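Local coordinates for protein motility-associated killing factor MakB (Vibrio cholerae serotype O1, PDB 6W1W) that is one component of a three-component cytotoxin structurally similar to alpha-pore-forming toxins, and probably acts with its partner proteins in membrane permeabilisation, at residues S79-C90 with C106-N117; V161-S169 with Q254-I262. All blocks are in the same frame, centred on the assembly; numbering follows the deposited sequence.

Contacts 1 and 2 lie on opposite sides of the chain's centre, their own centres about 52 Å apart, and follow one another in sequence without touching. Contact 1 pairs neighbouring antiparallel helices, 69-90 and 100-151, near one end of the elongated bundle; it is partly buried and covalently closed by the disulfide Cys90-Cys106. Contact 2 joins helices 157-176 and 251-270, distant in sequence and running in roughly the same direction, and is more deeply buried beside the beta strands. Their chemistry differs accordingly: leucines and an aromatic side chain fill a wider helix separation in 79-90/106-117, whereas alanines let the helices of 161-169/254-262 draw close with isoleucines at their flank.

Contact 1 (S79-C90 with C106-N117); sequences SFINYQTTFDAC and CLQLLQKTLKQN
The carbonyl oxygen of Leu109 is gripped twice by Thr113, the residue whose methyl meets Tyr83 and Asn82 across the interface: Thr113 OG1 donates to Leu109 O (2.9 Å) from one face of the carbonyl plane and the backbone N approaches from the other. The hydroxyl bond probably fixes the threonine's rotation, leaving CG2 at the edge of the Tyr83 ring, 4.2 Å from Tyr83 CD1. With its CG anti to the backbone N (chi1 -178°), Tyr83 swings its ring across the interface as a knob among Leu110, Thr113, Leu114 and Asn117. Its CE1 lies 3.8 Å from Leu110 CD2, and its OH ends 3.6 Å from Leu114 CD1. That hydroxyl also sits in plane at the edge of the Phe87 ring, while Phe87 CD2 packs obliquely on Leu110 CD2 at 4.0 Å. Trp287 and Trp323 each meet Tyr83 edge-to-face, placing Tyr83 against helices 276-302 and 316-333. Beyond Phe87, Cys90 SG and Cys106 SG are bonded at 2.0 Å with a chi3 of -94°, a covalent link between the two helices. The axes run nearly antiparallel, at 169°, forming a disulfide-closed helical hairpin within the long bundle of an alpha-pore-forming toxin-like fold.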
loop_
_atom_site.group_PDB
_atom_site.type_symbol
_atom_site.label_atom_id
_atom_site.label_comp_id
_atom_site.label_asym_id
_atom_site.label_seq_id
_atom_site.Cartn_x
_atom_site.Cartn_y
_atom_site.Cartn_z
ATOM N N SER A 79 -16.957 -3.557 -7.376
ATOM C CA SER A 79 -17.800 -2.440 -7.793
ATOM C C SER A 79 -17.705 -2.199 -9.294
ATOM O O SER A 79 -18.700 -1.814 -9.923
ATOM C CB SER A 79 -17.432 -1.173 -7.020
ATOM O OG SER A 79 -16.172 -0.664 -7.414
ATOM N N PHE A 80 -16.532 -2.427 -9.886
ATOM C CA PHE A 80 -16.380 -2.259 -11.327
ATOM C C PHE A 80 -16.783 -3.512 -12.093
ATOM O O PHE A 80 -17.216 -3.415 -13.247
ATOM C CB PHE A 80 -14.938 -1.875 -11.664
ATOM C CG PHE A 80 -14.600 -0.448 -11.341
ATOM C CD1 PHE A 80 -14.139 -0.097 -10.082
ATOM C CD2 PHE A 80 -14.740 0.544 -12.298
ATOM C CE1 PHE A 80 -13.827 1.217 -9.781
ATOM C CE2 PHE A 80 -14.428 1.858 -12.003
ATOM C CZ PHE A 80 -13.971 2.194 -10.743
ATOM N N ILE A 81 -16.651 -4.688 -11.476
ATOM C CA ILE A 81 -17.056 -5.923 -12.138
ATOM C C ILE A 81 -18.574 -6.034 -12.188
ATOM O O ILE A 81 -19.158 -6.300 -13.245
ATOM C CB ILE A 81 -16.422 -7.137 -11.436
ATOM C CG1 ILE A 81 -14.903 -7.119 -11.614
ATOM C CG2 ILE A 81 -17.012 -8.430 -11.971
ATOM C CD1 ILE A 81 -14.200 -8.265 -10.925
ATOM N N ASN A 82 -19.236 -5.827 -11.046
ATOM C CA ASN A 82 -20.692 -5.909 -11.010
ATOM C C ASN A 82 -21.338 -4.827 -11.869
ATOM O O ASN A 82 -22.385 -5.067 -12.484
ATOM C CB ASN A 82 -21.190 -5.814 -9.564
ATOM C CG ASN A 82 -22.710 -5.767 -9.464
ATOM O OD1 ASN A 82 -23.393 -6.760 -9.723
ATOM N ND2 ASN A 82 -23.244 -4.614 -9.067
ATOM N N TYR A 83 -20.730 -3.640 -11.939
ATOM C CA TYR A 83 -21.346 -2.560 -12.705
ATOM C C TYR A 83 -21.357 -2.869 -14.198
ATOM O O TYR A 83 -22.331 -2.556 -14.892
ATOM C CB TYR A 83 -20.635 -1.234 -12.446
ATOM C CG TYR A 83 -21.277 -0.079 -13.183
ATOM C CD1 TYR A 83 -22.470 0.476 -12.740
ATOM C CD2 TYR A 83 -20.704 0.443 -14.331
ATOM C CE1 TYR A 83 -23.070 1.526 -13.416
ATOM C CE2 TYR A 83 -21.295 1.494 -15.013
ATOM C CZ TYR A 83 -22.476 2.032 -14.552
ATOM O OH TYR A 83 -23.059 3.077 -15.235
ATOM N N GLN A 84 -20.284 -3.476 -14.712
ATOM C CA GLN A 84 -20.280 -3.888 -16.111
ATOM C C GLN A 84 -21.314 -4.975 -16.367
ATOM O O GLN A 84 -21.866 -5.060 -17.470
ATOM C CB GLN A 84 -18.885 -4.367 -16.515
ATOM C CG GLN A 84 -18.766 -4.786 -17.972
ATOM C CD GLN A 84 -19.059 -6.262 -18.186
ATOM O OE1 GLN A 84 -18.837 -7.088 -17.296
ATOM N NE2 GLN A 84 -19.568 -6.600 -19.369
ATOM N N THR A 85 -21.597 -5.803 -15.359
ATOM C CA THR A 85 -22.582 -6.866 -15.525
ATOM C C THR A 85 -23.980 -6.294 -15.737
ATOM O O THR A 85 -24.660 -6.636 -16.712
ATOM C CB THR A 85 -22.558 -7.799 -14.312
ATOM O OG1 THR A 85 -21.232 -8.308 -14.128
ATOM C CG2 THR A 85 -23.523 -8.966 -14.512
ATOM N N THR A 86 -24.423 -5.407 -14.840
ATOM C CA THR A 86 -25.742 -4.802 -14.993
ATOM C C THR A 86 -25.788 -3.812 -16.150
ATOM O O THR A 86 -26.881 -3.472 -16.615
ATOM C CB THR A 86 -26.176 -4.105 -13.697
ATOM O OG1 THR A 86 -25.286 -3.019 -13.409
ATOM C CG2 THR A 86 -26.172 -5.087 -12.529
ATOM N N PHE A 87 -24.633 -3.346 -16.629
ATOM C CA PHE A 87 -24.627 -2.417 -17.755
ATOM C C PHE A 87 -24.944 -3.136 -19.062
ATOM O O PHE A 87 -25.661 -2.596 -19.915
ATOM C CB PHE A 87 -23.277 -1.709 -17.845
ATOM C CG PHE A 87 -23.281 -0.489 -18.730
ATOM C CD1 PHE A 87 -23.255 -0.611 -20.110
ATOM C CD2 PHE A 87 -23.283 0.780 -18.176
ATOM C CE1 PHE A 87 -23.252 0.509 -20.921
ATOM C CE2 PHE A 87 -23.275 1.904 -18.982
ATOM C CZ PHE A 87 -23.261 1.768 -20.355
ATOM N N ASP A 88 -24.413 -4.352 -19.240
ATOM C CA ASP A 88 -24.707 -5.138 -20.434
ATOM C C ASP A 88 -26.176 -5.524 -20.525
ATOM O O ASP A 88 -26.680 -5.738 -21.633
ATOM C CB ASP A 88 -23.835 -6.392 -20.468
ATOM C CG ASP A 88 -22.572 -6.196 -21.276
ATOM O OD1 ASP A 88 -22.367 -5.072 -21.786
ATOM O OD2 ASP A 88 -21.791 -7.164 -21.410
ATOM N N ALA A 89 -26.873 -5.616 -19.390
ATOM C CA ALA A 89 -28.305 -5.890 -19.434
ATOM C C ALA A 89 -29.063 -4.780 -20.151
ATOM O O ALA A 89 -30.064 -5.049 -20.826
ATOM C CB ALA A 89 -28.855 -6.080 -18.020
ATOM N N CYS A 90 -28.596 -3.536 -20.036
ATOM C CA CYS A 90 -29.278 -2.398 -20.636
ATOM C C CYS A 90 -28.771 -2.056 -22.030
ATOM O O CYS A 90 -29.353 -1.186 -22.684
ATOM C CB CYS A 90 -29.153 -1.164 -19.739
ATOM S SG CYS A 90 -29.927 -1.367 -18.122
ATOM N N CYS A 106 -34.440 0.796 -17.021
ATOM C CA CYS A 106 -33.071 0.294 -17.058
ATOM C C CYS A 106 -32.090 1.343 -16.556
ATOM O O CYS A 106 -31.161 1.024 -15.805
ATOM C CB CYS A 106 -32.707 -0.146 -18.476
ATOM S SG CYS A 106 -31.879 -1.751 -18.554
ATOM N N LEU A 107 -32.288 2.603 -16.950
ATOM C CA LEU A 107 -31.357 3.659 -16.566
ATOM C C LEU A 107 -31.314 3.847 -15.053
ATOM O O LEU A 107 -30.233 3.962 -14.464
ATOM C CB LEU A 107 -31.735 4.967 -17.259
ATOM C CG LEU A 107 -30.834 5.395 -18.418
ATOM C CD1 LEU A 107 -29.400 5.546 -17.936
ATOM C CD2 LEU A 107 -30.912 4.406 -19.567
ATOM N N GLN A 108 -32.478 3.883 -14.399
ATOM C CA GLN A 108 -32.462 4.084 -12.956
ATOM C C GLN A 108 -31.995 2.848 -12.197
ATOM O O GLN A 108 -31.707 2.953 -11.000
ATOM C CB GLN A 108 -33.838 4.548 -12.460
ATOM C CG GLN A 108 -35.010 3.666 -12.838
ATOM C CD GLN A 108 -36.334 4.416 -12.808
ATOM O OE1 GLN A 108 -36.368 5.648 -12.864
ATOM N NE2 GLN A 108 -37.433 3.674 -12.722
ATOM N N LEU A 109 -31.893 1.690 -12.856
ATOM C CA LEU A 109 -31.153 0.583 -12.257
ATOM C C LEU A 109 -29.664 0.901 -12.201
ATOM O O LEU A 109 -28.997 0.606 -11.201
ATOM C CB LEU A 109 -31.395 -0.712 -13.033
ATOM C CG LEU A 109 -30.564 -1.913 -12.558
ATOM C CD1 LEU A 109 -30.863 -2.247 -11.101
ATOM C CD2 LEU A 109 -30.786 -3.125 -13.454
ATOM N N LEU A 110 -29.127 1.502 -13.265
ATOM C CA LEU A 110 -27.750 1.981 -13.220
ATOM C C LEU A 110 -27.606 3.133 -12.238
ATOM O O LEU A 110 -26.613 3.212 -11.504
ATOM C CB LEU A 110 -27.297 2.416 -14.614
ATOM C CG LEU A 110 -27.216 1.332 -15.685
ATOM C CD1 LEU A 110 -27.009 1.961 -17.049
ATOM C CD2 LEU A 110 -26.094 0.358 -15.363
ATOM N N GLN A 111 -28.594 4.030 -12.210
ATOM C CA GLN A 111 -28.530 5.190 -11.327
ATOM C C GLN A 111 -28.470 4.773 -9.864
ATOM O O GLN A 111 -27.751 5.384 -9.066
ATOM C CB GLN A 111 -29.729 6.098 -11.581
ATOM C CG GLN A 111 -29.816 7.294 -10.658
ATOM C CD GLN A 111 -31.197 7.906 -10.661
ATOM O OE1 GLN A 111 -31.372 9.066 -11.030
ATOM N NE2 GLN A 111 -32.191 7.122 -10.258
ATOM N N LYS A 112 -29.215 3.732 -9.490
ATOM C CA LYS A 112 -29.123 3.225 -8.125
ATOM C C LYS A 112 -27.753 2.610 -7.875
ATOM O O LYS A 112 -27.103 2.909 -6.867
ATOM C CB LYS A 112 -30.235 2.208 -7.855
ATOM C CG LYS A 112 -30.327 1.757 -6.397
ATOM C CD LYS A 112 -31.427 0.718 -6.192
ATOM C CE LYS A 112 -31.023 -0.649 -6.728
ATOM N NZ LYS A 112 -29.842 -1.203 -6.005
ATOM N N THR A 113 -27.290 1.760 -8.795
ATOM C CA THR A 113 -25.990 1.118 -8.623
ATOM C C THR A 113 -24.865 2.145 -8.633
ATOM O O THR A 113 -23.922 2.048 -7.839
ATOM C CB THR A 113 -25.773 0.065 -9.710
ATOM O OG1 THR A 113 -26.929 -0.774 -9.794
ATOM C CG2 THR A 113 -24.559 -0.798 -9.386
ATOM N N LEU A 114 -24.952 3.141 -9.519
ATOM C CA LEU A 114 -23.968 4.219 -9.521
ATOM C C LEU A 114 -23.936 4.930 -8.175
ATOM O O LEU A 114 -22.865 5.121 -7.588
ATOM C CB LEU A 114 -24.272 5.210 -10.644
ATOM C CG LEU A 114 -23.665 4.886 -12.008
ATOM C CD1 LEU A 114 -24.284 5.755 -13.080
ATOM C CD2 LEU A 114 -22.165 5.089 -11.973
ATOM N N LYS A 115 -25.112 5.320 -7.667
ATOM C CA LYS A 115 -25.190 5.994 -6.373
ATOM C C LYS A 115 -24.559 5.155 -5.268
ATOM O O LYS A 115 -23.854 5.685 -4.402
ATOM C CB LYS A 115 -26.648 6.316 -6.031
ATOM C CG LYS A 115 -27.153 7.670 -6.531
ATOM C CD LYS A 115 -28.649 7.840 -6.230
ATOM C CE LYS A 115 -29.128 9.289 -6.369
ATOM N NZ LYS A 115 -29.135 9.799 -7.771
ATOM N N GLN A 116 -24.800 3.840 -5.281
ATOM C CA GLN A 116 -24.204 2.975 -4.267
ATOM C C GLN A 116 -22.686 2.978 -4.366
ATOM O O GLN A 116 -21.991 3.032 -3.345
ATOM C CB GLN A 116 -24.727 1.544 -4.401
ATOM C CG GLN A 116 -26.216 1.376 -4.193
ATOM C CD GLN A 116 -26.656 -0.066 -4.352
ATOM O OE1 GLN A 116 -27.725 -0.346 -4.897
ATOM N NE2 GLN A 116 -25.830 -0.992 -3.876
ATOM N N ASN A 117 -22.154 2.915 -5.589
ATOM C CA ASN A 117 -20.711 2.801 -5.768
ATOM C C ASN A 117 -19.994 4.054 -5.283
ATOM O O ASN A 117 -18.968 3.966 -4.603
ATOM C CB ASN A 117 -20.380 2.524 -7.236
ATOM C CG ASN A 117 -20.697 1.095 -7.647
ATOM O OD1 ASN A 117 -20.877 0.218 -6.799
ATOM N ND2 ASN A 117 -20.763 0.853 -8.955
#

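Contact 2 (V161-S169 with Q254-I262)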
loop_
_atom_site.group_PDB
_atom_site.type_symbol
_atom_site.label_atom_id
_atom_site.label_comp_id
_atom_site.label_asym_id
_atom_site.label_seq_id
_atom_site.Cartn_x
_atom_site.Cartn_y
_atom_site.Cartn_z
ATOM N N VAL A 161 24.025 8.897 14.838
ATOM C CA VAL A 161 23.422 9.393 13.603
ATOM C C VAL A 161 23.898 8.566 12.415
ATOM O O VAL A 161 23.124 8.265 11.498
ATOM C CB VAL A 161 23.729 10.890 13.411
ATOM C CG1 VAL A 161 23.144 11.391 12.092
ATOM C CG2 VAL A 161 23.184 11.698 14.573
ATOM N N ARG A 162 25.176 8.172 12.420
ATOM C CA ARG A 162 25.706 7.379 11.315
ATOM C C ARG A 162 25.058 6.002 11.259
ATOM O O ARG A 162 24.741 5.502 10.174
ATOM C CB ARG A 162 27.224 7.249 11.439
ATOM C CG ARG A 162 27.957 8.577 11.478
ATOM C CD ARG A 162 29.464 8.397 11.421
ATOM N NE ARG A 162 30.154 9.566 11.956
ATOM C CZ ARG A 162 30.795 9.586 13.121
ATOM N NH1 ARG A 162 30.848 8.490 13.868
ATOM N NH2 ARG A 162 31.392 10.701 13.532
ATOM N N ILE A 163 24.852 5.374 12.418
ATOM C CA ILE A 163 24.242 4.050 12.432
ATOM C C ILE A 163 22.789 4.123 11.977
ATOM O O ILE A 163 22.313 3.253 11.238
ATOM C CB ILE A 163 24.370 3.419 13.828
ATOM C CG1 ILE A 163 25.841 3.199 14.177
ATOM C CG2 ILE A 163 23.605 2.105 13.892
ATOM C CD1 ILE A 163 26.049 2.569 15.529
ATOM N N ALA A 164 22.062 5.157 12.403
ATOM C CA ALA A 164 20.672 5.297 11.976
ATOM C C ALA A 164 20.571 5.674 10.502
ATOM O O ALA A 164 19.628 5.254 9.819
ATOM C CB ALA A 164 19.949 6.328 12.844
ATOM N N THR A 165 21.534 6.449 9.995
ATOM C CA THR A 165 21.525 6.832 8.586
ATOM C C THR A 165 21.888 5.660 7.684
ATOM O O THR A 165 21.387 5.567 6.556
ATOM C CB THR A 165 22.491 7.995 8.340
ATOM O OG1 THR A 165 22.305 9.000 9.346
ATOM C CG2 THR A 165 22.260 8.611 6.968
ATOM N N GLU A 166 22.747 4.759 8.165
ATOM C CA GLU A 166 23.145 3.607 7.364
ATOM C C GLU A 166 22.021 2.586 7.273
ATOM O O GLU A 166 21.776 2.015 6.201
ATOM C CB GLU A 166 24.402 2.967 7.956
ATOM C CG GLU A 166 25.282 2.283 6.933
ATOM C CD GLU A 166 25.446 3.120 5.681
ATOM O OE1 GLU A 166 25.226 2.584 4.574
ATOM O OE2 GLU A 166 25.772 4.321 5.801
ATOM N N ILE A 167 21.336 2.340 8.390
ATOM C CA ILE A 167 20.184 1.446 8.390
ATOM C C ILE A 167 19.110 1.976 7.448
ATOM O O ILE A 167 18.440 1.209 6.742
ATOM C CB ILE A 167 19.659 1.272 9.827
ATOM C CG1 ILE A 167 20.685 0.516 10.675
ATOM C CG2 ILE A 167 18.322 0.556 9.832
ATOM C CD1 ILE A 167 20.429 0.598 12.169
ATOM N N GLY A 168 18.940 3.300 7.411
ATOM C CA GLY A 168 18.003 3.893 6.475
ATOM C C GLY A 168 18.495 3.869 5.045
ATOM O O GLY A 168 17.691 3.792 4.110
ATOM N N SER A 169 19.810 3.943 4.849
ATOM C CA SER A 169 20.356 3.791 3.504
ATOM C C SER A 169 20.261 2.341 3.040
ATOM O O SER A 169 19.876 2.072 1.895
ATOM C CB SER A 169 21.802 4.282 3.467
ATOM O OG SER A 169 22.230 4.520 2.139
ATOM N N GLN A 254 23.829 1.607 20.192
ATOM C CA GLN A 254 23.456 0.842 19.007
ATOM C C GLN A 254 21.953 0.605 18.968
ATOM O O GLN A 254 21.301 0.853 17.946
ATOM C CB GLN A 254 24.209 -0.488 18.971
ATOM C CG GLN A 254 25.677 -0.368 18.597
ATOM C CD GLN A 254 26.418 -1.680 18.763
ATOM O OE1 GLN A 254 26.143 -2.657 18.062
ATOM N NE2 GLN A 254 27.353 -1.714 19.706
ATOM N N ALA A 255 21.387 0.136 20.085
ATOM C CA ALA A 255 19.943 -0.078 20.155
ATOM C C ALA A 255 19.185 1.226 19.966
ATOM O O ALA A 255 18.122 1.249 19.333
ATOM C CB ALA A 255 19.566 -0.721 21.488
ATOM N N ALA A 256 19.713 2.323 20.513
ATOM C CA ALA A 256 19.071 3.618 20.319
ATOM C C ALA A 256 19.079 4.008 18.848
ATOM O O ALA A 256 18.060 4.453 18.304
ATOM C CB ALA A 256 19.766 4.684 21.168
ATOM N N ALA A 257 20.220 3.819 18.179
ATOM C CA ALA A 257 20.338 4.214 16.780
ATOM C C ALA A 257 19.508 3.311 15.874
ATOM O O ALA A 257 18.907 3.784 14.901
ATOM C CB ALA A 257 21.807 4.204 16.364
ATOM N N ILE A 258 19.461 2.011 16.176
ATOM C CA ILE A 258 18.666 1.084 15.370
ATOM C C ILE A 258 17.193 1.476 15.399
ATOM O O ILE A 258 16.572 1.700 14.351
ATOM C CB ILE A 258 18.870 -0.363 15.853
ATOM C CG1 ILE A 258 20.299 -0.829 15.553
ATOM C CG2 ILE A 258 17.828 -1.290 15.224
ATOM C CD1 ILE A 258 20.604 -2.246 16.003
ATOM N N THR A 259 16.619 1.579 16.608
ATOM C CA THR A 259 15.180 1.797 16.757
ATOM C C THR A 259 14.739 3.116 16.133
ATOM O O THR A 259 13.660 3.196 15.534
ATOM C CB THR A 259 14.784 1.750 18.235
ATOM O OG1 THR A 259 15.567 2.695 18.979
ATOM C CG2 THR A 259 15.000 0.359 18.806
ATOM N N LYS A 260 15.557 4.162 16.261
ATOM C CA LYS A 260 15.221 5.434 15.630
ATOM C C LYS A 260 15.039 5.275 14.124
ATOM O O LYS A 260 14.131 5.876 13.537
ATOM C CB LYS A 260 16.297 6.469 15.959
ATOM C CG LYS A 260 16.580 7.499 14.879
ATOM C CD LYS A 260 15.467 8.518 14.748
ATOM C CE LYS A 260 15.942 9.766 14.023
ATOM N NZ LYS A 260 16.825 10.606 14.882
ATOM N N ALA A 261 15.863 4.439 13.484
ATOM C CA ALA A 261 15.760 4.257 12.038
ATOM C C ALA A 261 14.559 3.403 11.643
ATOM O O ALA A 261 13.948 3.650 10.598
ATOM C CB ALA A 261 17.046 3.638 11.492
ATOM N N ILE A 262 14.206 2.403 12.454
ATOM C CA ILE A 262 13.001 1.621 12.181
ATOM C C ILE A 262 11.760 2.505 12.264
ATOM O O ILE A 262 10.864 2.426 11.413
ATOM C CB ILE A 262 12.908 0.425 13.145
ATOM C CG1 ILE A 262 14.252 -0.295 13.213
ATOM C CG2 ILE A 262 11.817 -0.537 12.696
ATOM C CD1 ILE A 262 14.713 -0.832 11.881
#
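Ile167 reaches into helix 251-270 with both branches of its side chain. Its CB rests 3.9 Å from Ala261 CB. From there CG2 continues over the same methyl, 3.7 Å from Ala261 CB, and looks more distantly toward the end of Ile262, with CD1 of that residue 4.4 Å from Ile167 CG2. The other branch starts with CG1 beside the backbone N (chi1 -67°) and extends (chi2 165°), carrying CD1 up to the neighbouring helix, where it lies 3.7 Å from Ile258 CG1 and equally near Ile258 CA; the two isoleucine side chains cross at about a right angle. Tyr201 on strand 193-203 and Leu242 on helix 233-245 also touch Ile167.

One turn earlier, Ile163 CB meets Ala257 CB at 3.7 Å. Ala164 CA and Ala257 CA are the closest pair of CA atoms, 4.9 Å apart, and Ala164 CB lies 3.4 Å from Ala257 O. One turn on, Ala261 CB sits against Ala164 O, each methyl facing a carbonyl of the opposing helix. The segment axes come within 7.9 Å and cross at -40°. At one margin Lys260 lays its CG beside Ala164 while its ammonium end makes a cation-pi contact with Trp150. No hydrogen bond spans the two segments, so their direct contact is one of apolar packing, and the small alanines permit the close approach where helix 251-270 backs onto strands 193-203 and 209-220.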